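Local coordinates for Glyoxalase/bleomycin resistance protein/dioxygenase (Sphaerobacter thermophilus, PDB 4HC5), which belongs to the vicinal oxygen chelate (glyoxalase/bleomycin resistance/dioxygenase) superfamily and may act as a dioxygenase, though its substrate is not established, at residues 38-43 against 53-58; 11-16 against 58-63; 17-22 against 124-129; 89-94 against 114-119. One frame throughout, in Å; residues are numbered along the deposited sequence. Where two conformers were deposited one is given.

Interaction 1: 38-43 against 53-58; sequences EKVFDN and TVVPPG
The F41 ring meets T53 at its edge: hydroxyl OG1 of T53 lies in the ring plane, 3.6 Å from CD1 of F41, while F51 approaches the same ring edge-to-face. The two residues belong to a beta hairpin, strands 38-46 and 49-55, which are two adjacent antiparallel strands of a four-stranded sheet of the vicinal oxygen chelate fold; a classic beta bulge, D42 and N43 both facing F51, interrupts the first. The side chains of F41 and T53 run side by side. With OG1 of T53 placed between its own backbone N and carbonyl carbon (chi1 72°), the hydroxyl can take the amide of F41, N to OG1 3.1 Å, and also pair with Q62 on the neighbouring strand 62-66. The main chain of T53 is bonded twice, its N to the carbonyl of F41 and its O to the amide of V40. Further along, E38 and V55 make a hydrogen-bonded pair, E38 N to V55 O 2.8 Å, and K39 and V54 follow as a non-hydrogen-bonded pair. Methyl CG2 of V40 rests on CG1 of V55 at 3.6 Å, on the face where Q62 also touches both. V54, on the other face, packs under helix 24-34. Salt bridges tie D42 to K39 within its own strand and to R50 across the hairpin. At the open end the extended chain of E38 brings its carboxylate over to P57, OE2 to CB 3.4 Å, and a water bridges OE1 of E38 to the backbone N of G58.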
loop_
_atom_site.group_PDB
_atom_site.type_symbol
_atom_site.label_atom_id
_atom_site.label_comp_id
_atom_site.label_asym_id
_atom_site.label_seq_id
_atom_site.Cartn_x
_atom_site.Cartn_y
_atom_site.Cartn_z
ATOM N N GLU A 38 0.473 14.732 -5.989
ATOM C CA GLU A 38 0.970 15.863 -5.228
ATOM C C GLU A 38 1.973 15.362 -4.166
ATOM O O GLU A 38 1.728 14.341 -3.495
ATOM C CB GLU A 38 -0.167 16.587 -4.496
ATOM C CG GLU A 38 -1.221 17.184 -5.401
ATOM C CD GLU A 38 -2.519 17.533 -4.641
ATOM O OE1 GLU A 38 -2.593 17.302 -3.371
ATOM O OE2 GLU A 38 -3.488 18.042 -5.275
ATOM N N LYS A 39 3.047 16.097 -3.982
ATOM C CA LYS A 39 4.036 15.759 -2.921
ATOM C C LYS A 39 3.363 16.139 -1.597
ATOM O O LYS A 39 2.759 17.184 -1.421
ATOM C CB LYS A 39 5.368 16.511 -3.074
ATOM C CG LYS A 39 6.469 16.032 -2.075
ATOM C CD LYS A 39 7.845 16.628 -2.315
ATOM C CE LYS A 39 7.980 17.999 -1.841
ATOM N NZ LYS A 39 9.353 18.576 -2.092
ATOM N N VAL A 40 3.572 15.268 -0.611
ATOM C CA VAL A 40 3.168 15.549 0.761
ATOM C C VAL A 40 4.396 15.649 1.665
ATOM O O VAL A 40 4.950 16.733 1.851
ATOM C CB VAL A 40 2.067 14.546 1.270
ATOM C CG1 VAL A 40 1.662 14.917 2.685
ATOM C CG2 VAL A 40 0.865 14.525 0.300
ATOM N N PHE A 41 4.901 14.498 2.118
ATOM C CA PHE A 41 6.113 14.504 2.918
ATOM C C PHE A 41 7.373 14.697 2.075
ATOM O O PHE A 41 7.523 14.135 0.978
ATOM C CB PHE A 41 6.277 13.194 3.719
ATOM C CG PHE A 41 5.478 13.117 4.964
ATOM C CD1 PHE A 41 4.213 12.640 4.934
ATOM C CD2 PHE A 41 5.987 13.562 6.164
ATOM C CE1 PHE A 41 3.425 12.602 6.049
ATOM C CE2 PHE A 41 5.243 13.475 7.296
ATOM C CZ PHE A 41 3.964 12.951 7.265
ATOM N N ASP A 42 8.305 15.440 2.690
ATOM C CA ASP A 42 9.690 15.544 2.231
ATOM C C ASP A 42 10.504 16.074 3.406
ATOM O O ASP A 42 10.719 17.260 3.616
ATOM C CB ASP A 42 9.755 16.429 1.018
ATOM C CG ASP A 42 11.100 16.448 0.392
ATOM O OD1 ASP A 42 12.033 15.887 0.999
ATOM O OD2 ASP A 42 11.222 17.020 -0.722
ATOM N N ASN A 43 10.849 15.125 4.231
ATOM C CA ASN A 43 11.409 15.387 5.542
ATOM C C ASN A 43 12.460 14.381 5.973
ATOM O O ASN A 43 12.171 13.162 5.955
ATOM C CB ASN A 43 10.327 15.398 6.626
ATOM C CG ASN A 43 10.818 15.836 7.977
ATOM O OD1 ASN A 43 11.059 17.039 8.214
ATOM N ND2 ASN A 43 11.103 14.877 8.796
ATOM N N THR A 53 6.738 11.313 0.353
ATOM C CA THR A 53 5.506 10.707 -0.104
ATOM C C THR A 53 4.766 11.588 -1.134
ATOM O O THR A 53 4.931 12.804 -1.197
ATOM C CB THR A 53 4.477 10.382 1.017
ATOM O OG1 THR A 53 3.916 11.600 1.494
ATOM C CG2 THR A 53 5.059 9.597 2.207
ATOM N N VAL A 54 3.928 10.903 -1.925
ATOM C CA VAL A 54 3.099 11.516 -2.932
ATOM C C VAL A 54 1.662 10.936 -2.809
ATOM O O VAL A 54 1.440 9.860 -2.298
ATOM C CB VAL A 54 3.633 11.267 -4.380
ATOM C CG1 VAL A 54 4.905 12.076 -4.627
ATOM C CG2 VAL A 54 3.862 9.773 -4.650
ATOM N N VAL A 55 0.686 11.738 -3.262
ATOM C CA VAL A 55 -0.711 11.315 -3.132
ATOM C C VAL A 55 -1.494 11.724 -4.393
ATOM O O VAL A 55 -1.285 12.785 -4.913
ATOM C CB VAL A 55 -1.391 11.941 -1.867
ATOM C CG1 VAL A 55 -1.623 13.456 -1.999
ATOM C CG2 VAL A 55 -2.683 11.239 -1.491
ATOM N N PRO A 56 -2.430 10.868 -4.836
ATOM C CA PRO A 56 -3.337 11.357 -5.860
ATOM C C PRO A 56 -4.146 12.528 -5.350
ATOM O O PRO A 56 -4.536 12.539 -4.182
ATOM C CB PRO A 56 -4.239 10.122 -6.171
ATOM C CG PRO A 56 -3.384 8.938 -5.753
ATOM C CD PRO A 56 -2.656 9.453 -4.508
ATOM N N PRO A 57 -4.389 13.518 -6.179
ATOM C CA PRO A 57 -5.079 14.751 -5.683
ATOM C C PRO A 57 -6.426 14.456 -5.030
ATOM O O PRO A 57 -7.254 13.768 -5.599
ATOM C CB PRO A 57 -5.268 15.601 -6.930
ATOM C CG PRO A 57 -4.165 15.101 -7.773
ATOM C CD PRO A 57 -4.023 13.629 -7.576
ATOM N N GLY A 58 -6.571 14.977 -3.824
ATOM C CA GLY A 58 -7.805 14.760 -3.039
ATOM C C GLY A 58 -7.991 13.431 -2.308
ATOM O O GLY A 58 -8.976 13.224 -1.600
HETATM O O HOH W 1 -4.902 16.401 -2.277
#

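Interaction 2: 11-16 against 58-63; sequences IAYVHS and GAQTQV
Y13 lays its ring flat on the side-chain amide of Q60, the two planes only 4° apart. Atom NE2 of Q60 sits over one face of the ring, shifted toward the rim and 3.5 Å from CG of Y13, whereas OE1 lies near CB. The extended glutamine chain, with its CG trans to the backbone N (chi1 179°), carries the amide far enough to stack in this way. At the far end of the ring, the hydroxyl of Y13 bonds to E133 of the second subunit. V14 offers its carbonyl O to the hydroxyl of T61, OG1 to O 2.8 Å, and touches CG2 of T61 with its methyl CG1. H15 then accepts the amide of Q62 on its own carbonyl, N to O 3.0 Å, and a water joins that carbonyl to the one of Q60. Here strand 13-20, outermost in the sheet of its own chain, begins to pair in parallel with strand 62-66, in the four-stranded mixed sheet of a vicinal oxygen chelate module; Y13, V14 and S16 also pair antiparallel with a strand of the second subunit, and the sheet runs on through the dimer. The H15 imidazole lies across the Q62 amide with planes 63° apart, CE1 to OE1 3.5 Å, and a second water links H15 NE2 to Q62 NE2. Atom OE1 of Q62 is bonded to T53. In-plane at the ring edge, ND1 of H15 and OG of S16 share a hydrogen bond of 2.8 Å. S16 and Q62 form a parallel beta pair, and CA of S16 approaches the carbonyl O of Q62 at 3.1 Å in a CA-H...O contact.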
loop_
_atom_site.group_PDB
_atom_site.type_symbol
_atom_site.label_atom_id
_atom_site.label_comp_id
_atom_site.label_asym_id
_atom_site.label_seq_id
_atom_site.Cartn_x
_atom_site.Cartn_y
_atom_site.Cartn_z
ATOM N N ILE A 11 -8.066 0.814 14.093
ATOM C CA ILE A 11 -7.395 1.400 12.930
ATOM C C ILE A 11 -8.321 2.257 12.093
ATOM O O ILE A 11 -9.313 1.791 11.663
ATOM C CB ILE A 11 -6.849 0.281 12.031
ATOM C CG1 ILE A 11 -6.015 -0.693 12.828
ATOM C CG2 ILE A 11 -6.089 0.846 10.840
ATOM C CD1 ILE A 11 -4.799 -0.084 13.449
ATOM N N ALA A 12 -7.970 3.515 11.902
ATOM C CA ALA A 12 -8.784 4.483 11.147
ATOM C C ALA A 12 -8.608 4.333 9.629
ATOM O O ALA A 12 -9.564 4.406 8.872
ATOM C CB ALA A 12 -8.513 5.922 11.590
ATOM N N TYR A 13 -7.368 4.226 9.177
ATOM C CA TYR A 13 -7.084 4.125 7.735
ATOM C C TYR A 13 -5.630 3.732 7.507
ATOM O O TYR A 13 -4.802 3.846 8.407
ATOM C CB TYR A 13 -7.478 5.438 6.990
ATOM C CG TYR A 13 -6.763 6.690 7.369
ATOM C CD1 TYR A 13 -7.253 7.520 8.400
ATOM C CD2 TYR A 13 -5.619 7.137 6.670
ATOM C CE1 TYR A 13 -6.581 8.673 8.771
ATOM C CE2 TYR A 13 -4.966 8.303 7.047
ATOM C CZ TYR A 13 -5.443 9.072 8.071
ATOM O OH TYR A 13 -4.798 10.234 8.426
ATOM N N VAL A 14 -5.379 3.341 6.264
ATOM C CA VAL A 14 -4.013 3.120 5.761
ATOM C C VAL A 14 -3.388 4.483 5.431
ATOM O O VAL A 14 -3.871 5.214 4.576
ATOM C CB VAL A 14 -4.002 2.204 4.572
ATOM C CG1 VAL A 14 -2.532 2.091 4.052
ATOM C CG2 VAL A 14 -4.607 0.835 4.895
ATOM N N HIS A 15 -2.323 4.854 6.145
ATOM C CA HIS A 15 -1.639 6.110 5.875
ATOM C C HIS A 15 -0.934 6.107 4.505
ATOM O O HIS A 15 -1.044 7.063 3.722
ATOM C CB HIS A 15 -0.606 6.412 6.977
ATOM C CG HIS A 15 0.124 7.658 6.710
ATOM N ND1 HIS A 15 1.264 7.699 5.938
ATOM C CD2 HIS A 15 -0.168 8.948 7.027
ATOM C CE1 HIS A 15 1.647 8.999 5.805
ATOM N NE2 HIS A 15 0.773 9.759 6.452
ATOM N N SER A 16 -0.203 5.035 4.266
ATOM C CA SER A 16 0.696 4.965 3.102
ATOM C C SER A 16 1.140 3.526 2.911
ATOM O O SER A 16 1.191 2.750 3.825
ATOM C CB SER A 16 1.919 5.859 3.256
ATOM O OG SER A 16 2.558 5.738 4.498
ATOM N N GLY A 58 -6.571 14.977 -3.824
ATOM C CA GLY A 58 -7.805 14.760 -3.039
ATOM C C GLY A 58 -7.991 13.431 -2.308
ATOM O O GLY A 58 -8.976 13.224 -1.600
ATOM N N ALA A 59 -7.023 12.497 -2.490
ATOM C CA ALA A 59 -7.119 11.157 -1.924
ATOM C C ALA A 59 -6.498 11.047 -0.559
ATOM O O ALA A 59 -5.658 11.893 -0.172
ATOM C CB ALA A 59 -6.496 10.124 -2.879
ATOM N N GLN A 60 -6.883 9.991 0.156
ATOM C CA GLN A 60 -6.390 9.798 1.558
ATOM C C GLN A 60 -4.974 9.131 1.646
ATOM O O GLN A 60 -4.003 9.706 2.153
ATOM C CB GLN A 60 -7.415 9.074 2.330
ATOM C CG GLN A 60 -7.083 8.780 3.750
ATOM C CD GLN A 60 -8.255 8.125 4.460
ATOM O OE1 GLN A 60 -8.766 7.062 4.074
ATOM N NE2 GLN A 60 -8.763 8.853 5.483
ATOM N N THR A 61 -4.853 7.955 1.092
ATOM C CA THR A 61 -3.670 7.107 1.238
ATOM C C THR A 61 -2.545 7.600 0.280
ATOM O O THR A 61 -2.753 7.705 -0.931
ATOM C CB THR A 61 -4.028 5.656 1.085
ATOM O OG1 THR A 61 -4.990 5.268 2.049
ATOM C CG2 THR A 61 -2.798 4.746 1.198
ATOM N N GLN A 62 -1.371 7.740 0.836
ATOM C CA GLN A 62 -0.150 8.198 0.155
ATOM C C GLN A 62 0.688 7.008 -0.297
ATOM O O GLN A 62 0.494 5.872 0.171
ATOM C CB GLN A 62 0.613 9.086 1.106
ATOM C CG GLN A 62 -0.130 10.325 1.581
ATOM C CD GLN A 62 0.562 11.072 2.715
ATOM O OE1 GLN A 62 1.778 10.952 2.932
ATOM N NE2 GLN A 62 -0.236 11.830 3.475
ATOM N N VAL A 63 1.631 7.272 -1.185
ATOM C CA VAL A 63 2.667 6.307 -1.573
ATOM C C VAL A 63 4.029 6.927 -1.186
ATOM O O VAL A 63 4.353 8.060 -1.587
ATOM C CB VAL A 63 2.618 6.047 -3.092
ATOM C CG1 VAL A 63 3.794 5.139 -3.556
ATOM C CG2 VAL A 63 1.231 5.482 -3.492
HETATM O O HOH W 2 -2.556 9.347 4.443
HETATM O O HOH W 3 -0.011 12.420 6.653
#

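Interaction 3: 17-22 against 124-129; sequences ATIIVS and DGNQFF. With GOL (glycerol), chain E.
D124 and N126 both set CG trans to the carbonyl carbon (chi1 -78° and -66°), which turns carboxylate and amide toward the end of strand 13-20 and the loop after it. S22 holds OG between its backbone N and carbonyl carbon, facing the aspartate. The carboxylate takes two bonds from S22: hydroxyl OG reaches OD1 at 2.7 Å on the syn lone pair, and the amide N meets OD2 at 3.0 Å from above the carboxylate plane. Atom ND2 of N126 donates to the carbonyl O of I20 at 2.9 Å; I20 O lies in the amide plane of N126, whereas ND2 stands above the carbonyl plane of I20. A water joins OD1 of N126 to the amide of I20, and G78 bonds to the same OD1. Next to these bonds, CD1 of I19 meets CZ of F128 at the ring edge, with Y31 of helix 24-34 touching both. Strands 13-20 and 126-132 belong to different sheets of the vicinal oxygen chelate fold. Glycerol, probably from the crystallisation liquor, gives O1 to OG of S22 and O3 to OD1 of D124. N126 thus grips a strand-end carbonyl, while D124 ties loop to loop through both amide and hydroxyl of S22.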
loop_
_atom_site.group_PDB
_atom_site.type_symbol
_atom_site.label_atom_id
_atom_site.label_comp_id
_atom_site.label_asym_id
_atom_site.label_seq_id
_atom_site.Cartn_x
_atom_site.Cartn_y
_atom_site.Cartn_z
ATOM N N ALA A 17 1.478 3.245 1.642
ATOM C CA ALA A 17 2.239 2.049 1.238
ATOM C C ALA A 17 3.527 2.570 0.556
ATOM O O ALA A 17 3.609 3.744 0.211
ATOM C CB ALA A 17 1.414 1.223 0.271
ATOM N N THR A 18 4.495 1.714 0.437
ATOM C CA THR A 18 5.808 2.092 -0.035
ATOM C C THR A 18 6.191 1.364 -1.335
ATOM O O THR A 18 5.922 0.158 -1.478
ATOM C CB THR A 18 6.888 1.804 1.053
ATOM O OG1 THR A 18 6.511 2.441 2.268
ATOM C CG2 THR A 18 8.303 2.288 0.686
ATOM N N ILE A 19 6.817 2.153 -2.208
ATOM C CA ILE A 19 7.479 1.521 -3.392
ATOM C C ILE A 19 8.986 1.843 -3.236
ATOM O O ILE A 19 9.369 2.723 -2.500
ATOM C CB ILE A 19 6.917 1.975 -4.701
ATOM C CG1 ILE A 19 7.102 3.487 -4.905
ATOM C CG2 ILE A 19 5.430 1.578 -4.833
ATOM C CD1 ILE A 19 6.820 4.006 -6.331
ATOM N N ILE A 20 9.786 1.081 -3.914
ATOM C CA ILE A 20 11.250 1.245 -3.928
ATOM C C ILE A 20 11.663 1.829 -5.277
ATOM O O ILE A 20 11.392 1.247 -6.313
ATOM C CB ILE A 20 11.921 -0.105 -3.616
ATOM C CG1 ILE A 20 11.340 -0.825 -2.380
ATOM C CG2 ILE A 20 13.449 0.092 -3.426
ATOM C CD1 ILE A 20 11.453 -0.106 -1.051
ATOM N N VAL A 21 12.402 2.918 -5.163
ATOM C CA VAL A 21 12.909 3.659 -6.300
ATOM C C VAL A 21 14.430 3.794 -6.196
ATOM O O VAL A 21 14.988 3.587 -5.125
ATOM C CB VAL A 21 12.233 5.041 -6.481
ATOM C CG1 VAL A 21 10.687 4.851 -6.656
ATOM C CG2 VAL A 21 12.583 6.010 -5.388
ATOM N N SER A 22 15.081 4.158 -7.306
ATOM C CA SER A 22 16.553 4.308 -7.271
ATOM C C SER A 22 17.009 5.730 -6.936
ATOM O O SER A 22 18.155 5.952 -6.509
ATOM C CB SER A 22 17.139 3.882 -8.582
ATOM O OG SER A 22 16.614 4.584 -9.687
ATOM N N ASP A 124 11.648 2.963 -12.950
ATOM C CA ASP A 124 12.402 1.877 -12.288
ATOM C C ASP A 124 11.832 0.498 -12.558
ATOM O O ASP A 124 12.324 -0.483 -12.040
ATOM C CB ASP A 124 12.516 2.085 -10.798
ATOM C CG ASP A 124 13.567 3.113 -10.375
ATOM O OD1 ASP A 124 14.750 2.969 -10.776
ATOM O OD2 ASP A 124 13.175 4.077 -9.653
ATOM N N GLY A 125 10.754 0.447 -13.331
ATOM C CA GLY A 125 10.140 -0.810 -13.604
ATOM C C GLY A 125 9.126 -1.311 -12.561
ATOM O O GLY A 125 8.669 -2.467 -12.636
ATOM N N ASN A 126 8.800 -0.425 -11.622
ATOM C CA ASN A 126 7.677 -0.785 -10.698
ATOM C C ASN A 126 6.347 -0.785 -11.468
ATOM O O ASN A 126 6.010 0.215 -12.089
ATOM C CB ASN A 126 7.598 0.238 -9.590
ATOM C CG ASN A 126 8.831 0.227 -8.660
ATOM O OD1 ASN A 126 9.229 -0.850 -8.201
ATOM N ND2 ASN A 126 9.416 1.397 -8.391
ATOM N N GLN A 127 5.653 -1.903 -11.340
ATOM C CA GLN A 127 4.407 -2.124 -12.079
ATOM C C GLN A 127 3.149 -1.944 -11.208
ATOM O O GLN A 127 3.058 -2.385 -10.064
ATOM C CB GLN A 127 4.374 -3.512 -12.722
ATOM C CG GLN A 127 3.302 -3.586 -13.841
ATOM C CD GLN A 127 3.340 -4.911 -14.603
ATOM O OE1 GLN A 127 3.539 -4.989 -15.846
ATOM N NE2 GLN A 127 3.098 -5.936 -13.875
ATOM N N PHE A 128 2.240 -1.191 -11.836
ATOM C CA PHE A 128 0.912 -0.930 -11.184
ATOM C C PHE A 128 -0.166 -1.496 -12.080
ATOM O O PHE A 128 -0.114 -1.400 -13.320
ATOM C CB PHE A 128 0.696 0.578 -11.021
ATOM C CG PHE A 128 1.715 1.251 -10.175
ATOM C CD1 PHE A 128 1.616 1.298 -8.833
ATOM C CD2 PHE A 128 2.858 1.787 -10.725
ATOM C CE1 PHE A 128 2.566 1.899 -8.049
ATOM C CE2 PHE A 128 3.850 2.355 -9.949
ATOM C CZ PHE A 128 3.671 2.459 -8.576
ATOM N N PHE A 129 -1.269 -1.915 -11.448
ATOM C CA PHE A 129 -2.515 -2.298 -12.124
ATOM C C PHE A 129 -3.429 -1.076 -12.077
ATOM O O PHE A 129 -3.628 -0.509 -10.998
ATOM C CB PHE A 129 -3.109 -3.479 -11.392
ATOM C CG PHE A 129 -4.308 -4.128 -12.058
ATOM C CD1 PHE A 129 -4.271 -4.452 -13.416
ATOM C CD2 PHE A 129 -5.410 -4.549 -11.320
ATOM C CE1 PHE A 129 -5.345 -5.117 -13.979
ATOM C CE2 PHE A 129 -6.460 -5.223 -11.893
ATOM C CZ PHE A 129 -6.398 -5.515 -13.252
HETATM C C1 GOL E . 16.020 6.848 -12.280
HETATM O O1 GOL E . 17.007 6.681 -11.301
HETATM C C2 GOL E . 16.411 5.890 -13.470
HETATM O O2 GOL E . 17.774 5.358 -13.734
HETATM C C3 GOL E . 15.422 4.707 -13.382
HETATM O O3 GOL E . 16.126 3.476 -13.298
HETATM O O HOH W 4 8.832 -1.178 -5.449
#

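Interaction 4: 89-94 against 114-119; sequences DIDEAY and GQRATW
A helix packed on a sheet sets this contact: the first turn of helix 90-99 lies against strand 116-121, and the axes of residues 90-94 and 116-119 run 22° apart and approach to 9.9 Å. I90 and D91 meet R116 from two directions. Methyl CG2 of I90 lies over one face of the guanidinium, at the NH1 end and 3.6 Å from that atom, while the carboxylate of D91 arrives at its edge. The salt bridge is made chiefly through OD1 of D91, which receives NH2 of R116 at 2.7 Å, on the syn side and close to the guanidinium plane; NH1 adds a weak bond to the same oxygen. Carboxylate and guanidinium are turned 66° against each other, so the pair is not a flat two-pronged one. The bend of the arginine at chi3 (78°) folds its head back toward the helix. In the fold, strand 116-121 belongs to the second four-stranded sheet, and the helix follows directly on strand 79-87 of the same sheet. D89 is the N-cap: its OD1 accepts the amide of E92 at 3.1 Å from above the carboxylate plane. E132, on the strand next to 116-121, bonds to the amide of I90 and has a long, weak ion pair with R116. A water is held by OD1 of D89 and N of D91, with a weak bond from NH1 of R116. Deeper in, I90 extends CD1 onto the strand backbone, 3.8 Å from CA of A117, and reaches CG2 of T118 at 4.3 Å. The hydroxyl of T118 is bonded to the carbonyl of K106 on strand 103-110.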
loop_
_atom_site.group_PDB
_atom_site.type_symbol
_atom_site.label_atom_id
_atom_site.label_comp_id
_atom_site.label_asym_id
_atom_site.label_seq_id
_atom_site.Cartn_x
_atom_site.Cartn_y
_atom_site.Cartn_z
ATOM N N ASP A 89 -11.427 7.668 -15.840
ATOM C CA ASP A 89 -11.460 7.613 -17.327
ATOM C C ASP A 89 -10.161 6.964 -17.835
ATOM O O ASP A 89 -9.175 7.600 -17.977
ATOM C CB ASP A 89 -11.708 8.980 -17.922
ATOM C CG ASP A 89 -11.896 8.941 -19.415
ATOM O OD1 ASP A 89 -11.552 7.964 -20.030
ATOM O OD2 ASP A 89 -12.383 9.935 -19.930
ATOM N N ILE A 90 -10.219 5.668 -18.039
ATOM C CA ILE A 90 -9.039 4.910 -18.405
ATOM C C ILE A 90 -8.591 5.150 -19.851
ATOM O O ILE A 90 -7.449 5.073 -20.125
ATOM C CB ILE A 90 -9.142 3.412 -18.044
ATOM C CG1 ILE A 90 -7.742 2.827 -17.953
ATOM C CG2 ILE A 90 -10.012 2.671 -19.036
ATOM C CD1 ILE A 90 -7.659 1.456 -17.364
ATOM N N ASP A 91 -9.513 5.500 -20.727
ATOM C CA ASP A 91 -9.142 5.815 -22.097
ATOM C C ASP A 91 -8.320 7.112 -22.101
ATOM O O ASP A 91 -7.334 7.211 -22.743
ATOM C CB ASP A 91 -10.369 5.979 -22.950
ATOM C CG ASP A 91 -11.009 4.689 -23.275
ATOM O OD1 ASP A 91 -10.363 3.664 -23.238
ATOM O OD2 ASP A 91 -12.182 4.748 -23.585
ATOM N N GLU A 92 -8.748 8.095 -21.347
ATOM C CA GLU A 92 -8.006 9.350 -21.251
ATOM C C GLU A 92 -6.669 9.154 -20.569
ATOM O O GLU A 92 -5.657 9.715 -20.985
ATOM C CB GLU A 92 -8.823 10.405 -20.528
ATOM C CG GLU A 92 -8.162 11.757 -20.563
ATOM C CD GLU A 92 -8.094 12.334 -22.001
ATOM O OE1 GLU A 92 -7.180 13.125 -22.247
ATOM O OE2 GLU A 92 -8.930 11.993 -22.902
ATOM N N ALA A 93 -6.667 8.367 -19.484
ATOM C CA ALA A 93 -5.407 8.109 -18.751
ATOM C C ALA A 93 -4.394 7.430 -19.693
ATOM O O ALA A 93 -3.212 7.804 -19.771
ATOM C CB ALA A 93 -5.605 7.294 -17.472
ATOM N N TYR A 94 -4.865 6.420 -20.373
ATOM C CA TYR A 94 -3.995 5.712 -21.303
ATOM C C TYR A 94 -3.438 6.646 -22.403
ATOM O O TYR A 94 -2.236 6.629 -22.698
ATOM C CB TYR A 94 -4.703 4.521 -21.937
ATOM C CG TYR A 94 -3.961 3.810 -23.027
ATOM C CD1 TYR A 94 -2.940 2.933 -22.763
ATOM C CD2 TYR A 94 -4.253 4.047 -24.339
ATOM C CE1 TYR A 94 -2.227 2.306 -23.770
ATOM C CE2 TYR A 94 -3.533 3.443 -25.368
ATOM C CZ TYR A 94 -2.522 2.575 -25.087
ATOM O OH TYR A 94 -1.831 1.930 -26.128
ATOM N N GLY A 114 -15.722 -7.260 -15.047
ATOM C CA GLY A 114 -16.610 -6.175 -15.551
ATOM C C GLY A 114 -16.088 -4.764 -15.509
ATOM O O GLY A 114 -16.825 -3.833 -15.720
ATOM N N GLN A 115 -14.747 -4.628 -15.346
ATOM C CA GLN A 115 -14.058 -3.341 -15.333
ATOM C C GLN A 115 -12.925 -3.408 -16.311
ATOM O O GLN A 115 -12.277 -4.469 -16.434
ATOM C CB GLN A 115 -13.503 -3.022 -13.964
ATOM C CG GLN A 115 -14.531 -2.676 -12.938
ATOM C CD GLN A 115 -13.840 -2.390 -11.596
ATOM O OE1 GLN A 115 -13.180 -3.301 -11.016
ATOM N NE2 GLN A 115 -13.930 -1.103 -11.098
ATOM N N ARG A 116 -12.628 -2.279 -16.920
ATOM C CA ARG A 116 -11.535 -2.155 -17.833
ATOM C C ARG A 116 -10.268 -1.804 -17.062
ATOM O O ARG A 116 -10.323 -1.114 -16.106
ATOM C CB ARG A 116 -11.859 -1.152 -18.910
ATOM C CG ARG A 116 -12.957 -1.650 -19.822
ATOM C CD ARG A 116 -13.503 -0.506 -20.637
ATOM N NE ARG A 116 -12.612 -0.214 -21.707
ATOM C CZ ARG A 116 -12.225 1.001 -22.029
ATOM N NH1 ARG A 116 -12.663 2.032 -21.357
ATOM N NH2 ARG A 116 -11.415 1.145 -23.019
ATOM N N ALA A 117 -9.174 -2.384 -17.512
ATOM C CA ALA A 117 -7.888 -2.282 -16.794
ATOM C C ALA A 117 -6.740 -2.459 -17.755
ATOM O O ALA A 117 -6.863 -3.070 -18.844
ATOM C CB ALA A 117 -7.822 -3.272 -15.654
ATOM N N THR A 118 -5.573 -2.044 -17.259
ATOM C CA THR A 118 -4.294 -2.353 -17.883
ATOM C C THR A 118 -3.184 -2.223 -16.860
ATOM O O THR A 118 -3.452 -1.954 -15.700
ATOM C CB THR A 118 -4.049 -1.535 -19.179
ATOM O OG1 THR A 118 -2.857 -2.066 -19.822
ATOM C CG2 THR A 118 -4.001 -0.039 -18.961
ATOM N N TRP A 119 -1.968 -2.355 -17.301
ATOM C CA TRP A 119 -0.775 -2.223 -16.427
ATOM C C TRP A 119 0.216 -1.250 -17.007
ATOM O O TRP A 119 0.370 -1.134 -18.234
ATOM C CB TRP A 119 -0.021 -3.561 -16.307
ATOM C CG TRP A 119 -0.834 -4.653 -15.609
ATOM C CD1 TRP A 119 -0.680 -5.106 -14.287
ATOM C CD2 TRP A 119 -1.913 -5.484 -16.174
ATOM N NE1 TRP A 119 -1.540 -6.095 -14.040
ATOM C CE2 TRP A 119 -2.301 -6.408 -15.136
ATOM C CE3 TRP A 119 -2.564 -5.553 -17.418
ATOM C CZ2 TRP A 119 -3.366 -7.326 -15.321
ATOM C CZ3 TRP A 119 -3.574 -6.524 -17.625
ATOM C CH2 TRP A 119 -3.983 -7.369 -16.595
HETATM O O HOH W 5 -12.428 5.295 -20.511
#

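Interactions 1 and 2 lie in one sheet with centres about 11 Å apart and join through adjacent strands 49-55 and 62-66, where T53 OG1 and Q62 OE1 are 2.7 Å apart and V63 N bonds to V54 O. Interactions 2 and 3 share strand 13-20, where Q62 O faces A17 N at 3.2 Å. Interaction 3 then crosses to the other sheet, in which its strand 126-132 borders strand 116-121 of interaction 4; F129 packs there on A117 and W119. Interactions 1 and 4 mark distant parts, their centres about 23 Å apart. The glycerol at interaction 3, probably a crystallisation additive, does not by itself mark a substrate site. All four contacts also touch the second subunit.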